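Local coordinates for protein diadenosine tetraphosphatase, putative (Trypanosoma brucei, PDB 2QJC) that binds two manganese ions in a calcineurin-like phosphoesterase fold and probably hydrolyses phosphoester or phosphoanhydride bonds, perhaps those of diadenosine tetraphosphate, at residues R20-G25 with G46-V51; G74-L79 with H128-P133. One frame throughout, in Å; residues are numbered along the deposited sequence.

Overall arrangement
Contact 1 comes first along the chain, and contact 2 opens only after it has closed; their centres lie about 10 Å apart. Contact 1 pairs strands 21-24 and 49-52, joined through helix 31-41 in a beta-alpha-beta unit. Contact 2 sets strand 76-77, the outermost strand next to 49-52 in the same sheet, against strand 129-132 of the second mixed sheet. The two contacts also meet directly: Leu50 O probably accepts a hydrogen bond from Tyr76 N, while Val21 packs on Ile132. Contact 1 thus lies within one sheet and contact 2 joins the two sheets, near whose strand ends the manganese ligands Asp26, Asp55, Asn81 and His141 lie.

Contact 1. Residues R20-G25 with G46-V51; sequences RVIIVG and GSDTLV
Arg20 and Asp48 meet at the start of a parallel strand pair, 21-24 beside 49-51, whose local axes approach to 4.8 Å; with helix 31-41 between them, the strands form a beta-alpha-beta unit of the calcineurin-like phosphoesterase fold. From CB outward, the arginine crosses the carboxylate at an angle. Its CB lies 3.2 Å from Asp48 OD1, and CG and CD continue past the same oxygen, the CD approach being short enough to be doubtful. With CG anti to the backbone N (chi1 -169°) and the chain extended as far as NE, the guanidinium is carried to the other oxygen: NH1 reaches Asp48 OD2 at 3.1 Å in a salt bridge whose hydrogen bond is weak and bent. The two planes are turned 67° apart and NH1 to OD2 is the single bond, so the pair is not a bidentate, coplanar one. Ile22 CD1 sits over one guanidinium face, offset toward its rim. NH2 bonds to Val41 O at the end of helix 31-41, and Lys44 N also binds Asp48 OD2.

Beyond the pair, a ladder of backbone bonds follows. Ile22 is gripped from both its polar atoms, N to Thr49 O at 2.9 Å and O from Val51 N at 2.8 Å; Thr49 N to Arg20 O and Val24 N to Val51 O complete it. A water gives hydrogens to Arg20 O and Ser47 O and accepts one from Thr49 OG1. Leu50 CD1 packs on Ile22 CG2 at 3.8 Å and on Val24 CG1. The chemistry therefore divides: regular bonding and branched aliphatic side chains hold the strands, while at their partly exposed start the ion pair, sharing its charges with backbone partners, probably adds a modest electrostatic tie.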
ATOM      1  N   ARG A  20     -12.543  13.128  -5.440  1.00 28.94           N
ATOM      2  CA  ARG A  20     -11.423  13.179  -4.513  1.00 29.11           C
ATOM      3  C   ARG A  20     -10.976  11.758  -4.132  1.00 28.70           C
ATOM      4  O   ARG A  20     -11.806  10.895  -3.832  1.00 30.71           O
ATOM      5  CB  ARG A  20     -11.872  13.947  -3.282  1.00 31.20           C
ATOM      6  CG  ARG A  20     -10.813  14.339  -2.291  1.00 32.80           C
ATOM      7  CD  ARG A  20     -11.549  14.706  -1.004  1.00 33.71           C
ATOM      8  NE  ARG A  20     -10.686  15.265   0.018  1.00 36.26           N
ATOM      9  CZ  ARG A  20     -10.968  15.246   1.314  1.00 35.22           C
ATOM     10  NH1 ARG A  20     -12.093  14.685   1.748  1.00 34.05           N
ATOM     11  NH2 ARG A  20     -10.125  15.799   2.173  1.00 39.19           N
ATOM     12  N   VAL A  21      -9.664  11.518  -4.145  1.00 27.91           N
ATOM     13  CA  VAL A  21      -9.128  10.200  -3.811  1.00 26.19           C
ATOM     14  C   VAL A  21      -8.132  10.247  -2.652  1.00 26.63           C
ATOM     15  O   VAL A  21      -7.216  11.062  -2.635  1.00 24.59           O
ATOM     16  CB  VAL A  21      -8.444   9.558  -5.042  1.00 24.72           C
ATOM     17  CG1 VAL A  21      -7.815   8.203  -4.657  1.00 24.73           C
ATOM     18  CG2 VAL A  21      -9.465   9.365  -6.151  1.00 25.17           C
ATOM     19  N   ILE A  22      -8.321   9.348  -1.689  1.00 28.04           N
ATOM     20  CA  ILE A  22      -7.472   9.278  -0.512  1.00 26.46           C
ATOM     21  C   ILE A  22      -6.723   7.943  -0.483  1.00 25.34           C
ATOM     22  O   ILE A  22      -7.327   6.876  -0.457  1.00 27.03           O
ATOM     23  CB  ILE A  22      -8.331   9.459   0.759  1.00 29.27           C
ATOM     24  CG1 ILE A  22      -8.967  10.856   0.738  1.00 30.30           C
ATOM     25  CG2 ILE A  22      -7.482   9.300   2.008  1.00 28.11           C
ATOM     26  CD1 ILE A  22      -9.985  11.077   1.812  1.00 31.66           C
ATOM     27  N   ILE A  23      -5.399   8.022  -0.504  1.00 23.70           N
ATOM     28  CA  ILE A  23      -4.539   6.843  -0.505  1.00 22.56           C
ATOM     29  C   ILE A  23      -3.771   6.791   0.814  1.00 22.06           C
ATOM     30  O   ILE A  23      -3.039   7.733   1.162  1.00 18.89           O
ATOM     31  CB  ILE A  23      -3.563   6.896  -1.703  1.00 21.46           C
ATOM     32  CG1 ILE A  23      -4.368   7.097  -2.995  1.00 22.12           C
ATOM     33  CG2 ILE A  23      -2.745   5.606  -1.774  1.00 20.04           C
ATOM     34  CD1 ILE A  23      -3.527   7.340  -4.226  1.00 24.93           C
ATOM     35  N   VAL A  24      -3.941   5.687   1.540  1.00 21.38           N
ATOM     36  CA  VAL A  24      -3.314   5.524   2.854  1.00 21.96           C
ATOM     37  C   VAL A  24      -2.183   4.498   2.942  1.00 20.16           C
ATOM     38  O   VAL A  24      -2.199   3.475   2.256  1.00 22.03           O
ATOM     39  CB  VAL A  24      -4.405   5.218   3.931  1.00 22.76           C
ATOM     40  CG1 VAL A  24      -5.290   4.084   3.468  1.00 27.09           C
ATOM     41  CG2 VAL A  24      -3.761   4.878   5.275  1.00 22.84           C
ATOM     42  N   GLY A  25      -1.192   4.811   3.779  1.00 21.45           N
ATOM     43  CA  GLY A  25      -0.032   3.951   3.971  1.00 21.03           C
ATOM     44  C   GLY A  25      -0.304   2.697   4.783  1.00 23.28           C
ATOM     45  O   GLY A  25      -1.452   2.421   5.144  1.00 22.65           O
ATOM     46  N   GLY A  46     -19.391   7.818   0.088  1.00 43.68           N
ATOM     47  CA  GLY A  46     -20.256   8.056  -1.053  1.00 43.52           C
ATOM     48  C   GLY A  46     -19.676   9.097  -1.993  1.00 43.46           C
ATOM     49  O   GLY A  46     -19.998   9.117  -3.180  1.00 43.80           O
ATOM     50  N   SER A  47     -18.828   9.970  -1.458  1.00 44.19           N
ATOM     51  CA  SER A  47     -18.190  11.018  -2.249  1.00 43.83           C
ATOM     52  C   SER A  47     -16.739  10.666  -2.544  1.00 42.36           C
ATOM     53  O   SER A  47     -16.359  10.466  -3.698  1.00 43.00           O
ATOM     54  CB  SER A  47     -18.243  12.357  -1.511  1.00 45.34           C
ATOM     55  OG  SER A  47     -19.573  12.828  -1.401  1.00 50.99           O
ATOM     56  N   ASP A  48     -15.924  10.601  -1.496  1.00 40.65           N
ATOM     57  CA  ASP A  48     -14.514  10.272  -1.661  1.00 37.36           C
ATOM     58  C   ASP A  48     -14.324   8.780  -1.901  1.00 35.68           C
ATOM     59  O   ASP A  48     -15.208   7.969  -1.617  1.00 33.65           O
ATOM     60  CB  ASP A  48     -13.706  10.668  -0.422  1.00 36.75           C
ATOM     61  CG  ASP A  48     -13.898  12.117  -0.040  1.00 36.07           C
ATOM     62  OD1 ASP A  48     -13.885  12.967  -0.950  1.00 36.23           O
ATOM     63  OD2 ASP A  48     -14.048  12.406   1.169  1.00 34.85           O
ATOM     64  N   THR A  49     -13.157   8.435  -2.433  1.00 33.95           N
ATOM     65  CA  THR A  49     -12.804   7.050  -2.689  1.00 31.76           C
ATOM     66  C   THR A  49     -11.559   6.804  -1.852  1.00 31.45           C
ATOM     67  O   THR A  49     -10.653   7.640  -1.811  1.00 31.39           O
ATOM     68  CB  THR A  49     -12.475   6.822  -4.164  1.00 32.65           C
ATOM     69  OG1 THR A  49     -13.575   7.265  -4.963  1.00 34.80           O
ATOM     70  CG2 THR A  49     -12.233   5.343  -4.436  1.00 31.86           C
ATOM     71  N   LEU A  50     -11.523   5.670  -1.167  1.00 29.48           N
ATOM     72  CA  LEU A  50     -10.384   5.341  -0.322  1.00 29.06           C
ATOM     73  C   LEU A  50      -9.593   4.186  -0.935  1.00 25.71           C
ATOM     74  O   LEU A  50     -10.175   3.212  -1.414  1.00 22.79           O
ATOM     75  CB  LEU A  50     -10.880   4.964   1.079  1.00 31.93           C
ATOM     76  CG  LEU A  50      -9.835   4.613   2.142  1.00 36.70           C
ATOM     77  CD1 LEU A  50      -8.833   5.764   2.313  1.00 37.10           C
ATOM     78  CD2 LEU A  50     -10.550   4.330   3.459  1.00 36.89           C
ATOM     79  N   VAL A  51      -8.269   4.311  -0.943  1.00 23.62           N
ATOM     80  CA  VAL A  51      -7.407   3.259  -1.489  1.00 24.08           C
ATOM     81  C   VAL A  51      -6.218   3.006  -0.555  1.00 22.02           C
ATOM     82  O   VAL A  51      -5.464   3.926  -0.249  1.00 23.08           O
ATOM     83  CB  VAL A  51      -6.851   3.643  -2.888  1.00 24.59           C
ATOM     84  CG1 VAL A  51      -6.080   2.485  -3.476  1.00 25.68           C
ATOM     85  CG2 VAL A  51      -7.983   4.056  -3.814  1.00 26.13           C
TER
HETATM   86  O   HOH W   1     -14.217   9.765  -5.313  1.00 26.04           O

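Contact 2. Residues G74-L79 with H128-P133; sequences GAYSVL and HIIRIP
Between the two sheets of the calcineurin-like phosphoesterase beta sandwich, Val78 CG1 meets Ile130, the two side chains crossing at an oblique angle. Strand 76-77 edges one sheet and strand 129-132 belongs to the other; no direct hydrogen bond spans the two segments, as expected where layers face each other through side chains. Val78 CG1 is the main point of touch, 3.6 Å from Ile130 CG1 and close to its CD1 as well. On the isoleucine, CG1 is anti to the carbonyl carbon (chi1 -66°) and the chain then runs on extended, which carries CD1 past the valine to Ser77 O and to Tyr76 CB at 4.1 Å, the latter an apolar contact. Val139 of the neighbouring strand 137-140 also packs on Val78, close to the manganese ligand His141.

At the other end the orientation changes. Leu79 and His128 lie side by side and point the same way, with Leu79 CD2 3.9 Å from His128 CE1. The imidazole bends round to this position although its CB leaves the backbone on the side away from Leu79's segment. Its ND1, buried here, has no polar partner in the model, whereas the backbone of His128 is tied to Asn10.

Val78 CB also rests 3.4 Å from His128 O, and this carbonyl leads to the one polar link across the contact. A water donates to His128 O at 2.7 Å and to Leu79 O at 2.9 Å, bridging the two main chains. Nearby, within segment 74-79, Ser77 OG gives its hydrogen to Val78 O over 2.9 Å.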
ATOM      1  N   GLY A  74     -16.499   0.293   1.328  1.00 37.89           N
ATOM      2  CA  GLY A  74     -16.388   0.117  -0.111  1.00 36.58           C
ATOM      3  C   GLY A  74     -15.004   0.518  -0.597  1.00 34.32           C
ATOM      4  O   GLY A  74     -14.785   0.732  -1.789  1.00 33.20           O
ATOM      5  N   ALA A  75     -14.067   0.603   0.341  1.00 32.55           N
ATOM      6  CA  ALA A  75     -12.689   0.991   0.050  1.00 30.66           C
ATOM      7  C   ALA A  75     -11.891  -0.024  -0.764  1.00 29.83           C
ATOM      8  O   ALA A  75     -12.127  -1.235  -0.687  1.00 29.39           O
ATOM      9  CB  ALA A  75     -11.955   1.280   1.356  1.00 28.23           C
ATOM     10  N   TYR A  76     -10.936   0.487  -1.539  1.00 28.70           N
ATOM     11  CA  TYR A  76     -10.053  -0.343  -2.360  1.00 27.36           C
ATOM     12  C   TYR A  76      -8.717  -0.542  -1.646  1.00 26.71           C
ATOM     13  O   TYR A  76      -8.416   0.131  -0.661  1.00 25.51           O
ATOM     14  CB  TYR A  76      -9.776   0.340  -3.703  1.00 28.45           C
ATOM     15  CG  TYR A  76     -10.904   0.251  -4.699  1.00 31.38           C
ATOM     16  CD1 TYR A  76     -11.032  -0.855  -5.538  1.00 29.64           C
ATOM     17  CD2 TYR A  76     -11.844   1.277  -4.807  1.00 30.92           C
ATOM     18  CE1 TYR A  76     -12.070  -0.938  -6.465  1.00 33.00           C
ATOM     19  CE2 TYR A  76     -12.891   1.204  -5.731  1.00 32.43           C
ATOM     20  CZ  TYR A  76     -12.996   0.095  -6.554  1.00 32.22           C
ATOM     21  OH  TYR A  76     -14.030   0.012  -7.459  1.00 34.26           O
ATOM     22  N   SER A  77      -7.916  -1.464  -2.162  1.00 27.38           N
ATOM     23  CA  SER A  77      -6.596  -1.731  -1.606  1.00 25.78           C
ATOM     24  C   SER A  77      -5.826  -2.688  -2.487  1.00 26.67           C
ATOM     25  O   SER A  77      -6.415  -3.573  -3.120  1.00 26.12           O
ATOM     26  CB  SER A  77      -6.698  -2.348  -0.214  1.00 26.22           C
ATOM     27  OG  SER A  77      -5.405  -2.665   0.273  1.00 21.57           O
ATOM     28  N   VAL A  78      -4.510  -2.504  -2.561  1.00 24.55           N
ATOM     29  CA  VAL A  78      -3.724  -3.453  -3.321  1.00 23.38           C
ATOM     30  C   VAL A  78      -3.241  -4.456  -2.289  1.00 22.68           C
ATOM     31  O   VAL A  78      -3.441  -4.263  -1.078  1.00 20.55           O
ATOM     32  CB  VAL A  78      -2.529  -2.802  -4.094  1.00 19.41           C
ATOM     33  CG1 VAL A  78      -3.074  -1.998  -5.269  1.00 18.12           C
ATOM     34  CG2 VAL A  78      -1.675  -1.924  -3.171  1.00 18.17           C
ATOM     35  N   LEU A  79      -2.632  -5.536  -2.765  1.00 24.80           N
ATOM     36  CA  LEU A  79      -2.144  -6.586  -1.880  1.00 24.53           C
ATOM     37  C   LEU A  79      -0.745  -6.302  -1.353  1.00 25.96           C
ATOM     38  O   LEU A  79       0.170  -6.032  -2.135  1.00 24.96           O
ATOM     39  CB  LEU A  79      -2.147  -7.918  -2.626  1.00 26.49           C
ATOM     40  CG  LEU A  79      -1.843  -9.180  -1.813  1.00 27.27           C
ATOM     41  CD1 LEU A  79      -2.870  -9.329  -0.692  1.00 25.92           C
ATOM     42  CD2 LEU A  79      -1.882 -10.389  -2.739  1.00 27.79           C
ATOM     43  N   HIS A 128      -2.783  -6.345  -7.321  1.00 28.72           N
ATOM     44  CA  HIS A 128      -1.433  -5.939  -6.949  1.00 27.53           C
ATOM     45  C   HIS A 128      -1.220  -4.466  -7.288  1.00 26.77           C
ATOM     46  O   HIS A 128      -0.474  -3.754  -6.606  1.00 25.23           O
ATOM     47  CB  HIS A 128      -0.406  -6.779  -7.710  1.00 29.78           C
ATOM     48  CG  HIS A 128      -0.485  -8.244  -7.422  1.00 32.13           C
ATOM     49  ND1 HIS A 128       0.029  -8.807  -6.272  1.00 35.29           N
ATOM     50  CD2 HIS A 128      -1.024  -9.264  -8.130  1.00 33.53           C
ATOM     51  CE1 HIS A 128      -0.191 -10.110  -6.285  1.00 34.26           C
ATOM     52  NE2 HIS A 128      -0.828 -10.414  -7.403  1.00 34.39           N
ATOM     53  N   ILE A 129      -1.882  -4.022  -8.351  1.00 23.40           N
ATOM     54  CA  ILE A 129      -1.750  -2.652  -8.823  1.00 22.73           C
ATOM     55  C   ILE A 129      -3.092  -2.023  -9.173  1.00 22.77           C
ATOM     56  O   ILE A 129      -3.952  -2.672  -9.760  1.00 24.61           O
ATOM     57  CB  ILE A 129      -0.853  -2.606 -10.081  1.00 22.31           C
ATOM     58  CG1 ILE A 129       0.526  -3.180  -9.750  1.00 22.63           C
ATOM     59  CG2 ILE A 129      -0.735  -1.174 -10.602  1.00 22.13           C
ATOM     60  CD1 ILE A 129       1.389  -3.450 -10.963  1.00 21.97           C
ATOM     61  N   ILE A 130      -3.265  -0.757  -8.810  1.00 23.72           N
ATOM     62  CA  ILE A 130      -4.493  -0.036  -9.133  1.00 24.19           C
ATOM     63  C   ILE A 130      -4.137   1.261  -9.848  1.00 24.72           C
ATOM     64  O   ILE A 130      -3.324   2.051  -9.357  1.00 25.05           O
ATOM     65  CB  ILE A 130      -5.332   0.287  -7.867  1.00 22.83           C
ATOM     66  CG1 ILE A 130      -5.852  -1.011  -7.248  1.00 20.01           C
ATOM     67  CG2 ILE A 130      -6.519   1.201  -8.231  1.00 22.57           C
ATOM     68  CD1 ILE A 130      -6.572  -0.808  -5.925  1.00 21.29           C
ATOM     69  N   ARG A 131      -4.729   1.464 -11.023  1.00 24.01           N
ATOM     70  CA  ARG A 131      -4.490   2.671 -11.808  1.00 24.84           C
ATOM     71  C   ARG A 131      -5.672   3.632 -11.645  1.00 25.15           C
ATOM     72  O   ARG A 131      -6.831   3.227 -11.779  1.00 26.01           O
ATOM     73  CB  ARG A 131      -4.318   2.328 -13.295  1.00 26.55           C
ATOM     74  CG  ARG A 131      -3.232   1.312 -13.600  1.00 32.00           C
ATOM     75  CD  ARG A 131      -3.011   1.156 -15.112  1.00 36.09           C
ATOM     76  NE  ARG A 131      -2.076   2.154 -15.629  1.00 41.74           N
ATOM     77  CZ  ARG A 131      -1.632   2.195 -16.884  1.00 41.91           C
ATOM     78  NH1 ARG A 131      -2.042   1.296 -17.767  1.00 44.01           N
ATOM     79  NH2 ARG A 131      -0.750   3.120 -17.247  1.00 42.32           N
ATOM     80  N   ILE A 132      -5.368   4.896 -11.355  1.00 24.67           N
ATOM     81  CA  ILE A 132      -6.376   5.949 -11.168  1.00 25.08           C
ATOM     82  C   ILE A 132      -5.971   7.047 -12.152  1.00 23.00           C
ATOM     83  O   ILE A 132      -5.434   8.096 -11.764  1.00 21.43           O
ATOM     84  CB  ILE A 132      -6.340   6.504  -9.718  1.00 25.12           C
ATOM     85  CG1 ILE A 132      -6.518   5.356  -8.723  1.00 26.15           C
ATOM     86  CG2 ILE A 132      -7.452   7.541  -9.515  1.00 27.45           C
ATOM     87  CD1 ILE A 132      -6.121   5.715  -7.305  1.00 30.20           C
ATOM     88  N   PRO A 133      -6.229   6.810 -13.450  1.00 23.72           N
ATOM     89  CA  PRO A 133      -5.900   7.723 -14.551  1.00 24.01           C
ATOM     90  C   PRO A 133      -6.379   9.170 -14.482  1.00 25.98           C
ATOM     91  O   PRO A 133      -5.684  10.069 -14.950  1.00 26.96           O
ATOM     92  CB  PRO A 133      -6.407   6.972 -15.788  1.00 25.37           C
ATOM     93  CG  PRO A 133      -7.542   6.141 -15.250  1.00 25.92           C
ATOM     94  CD  PRO A 133      -7.002   5.648 -13.933  1.00 21.94           C
TER
HETATM   95  O   HOH W   2       1.048  -4.483  -4.474  1.00 19.93           O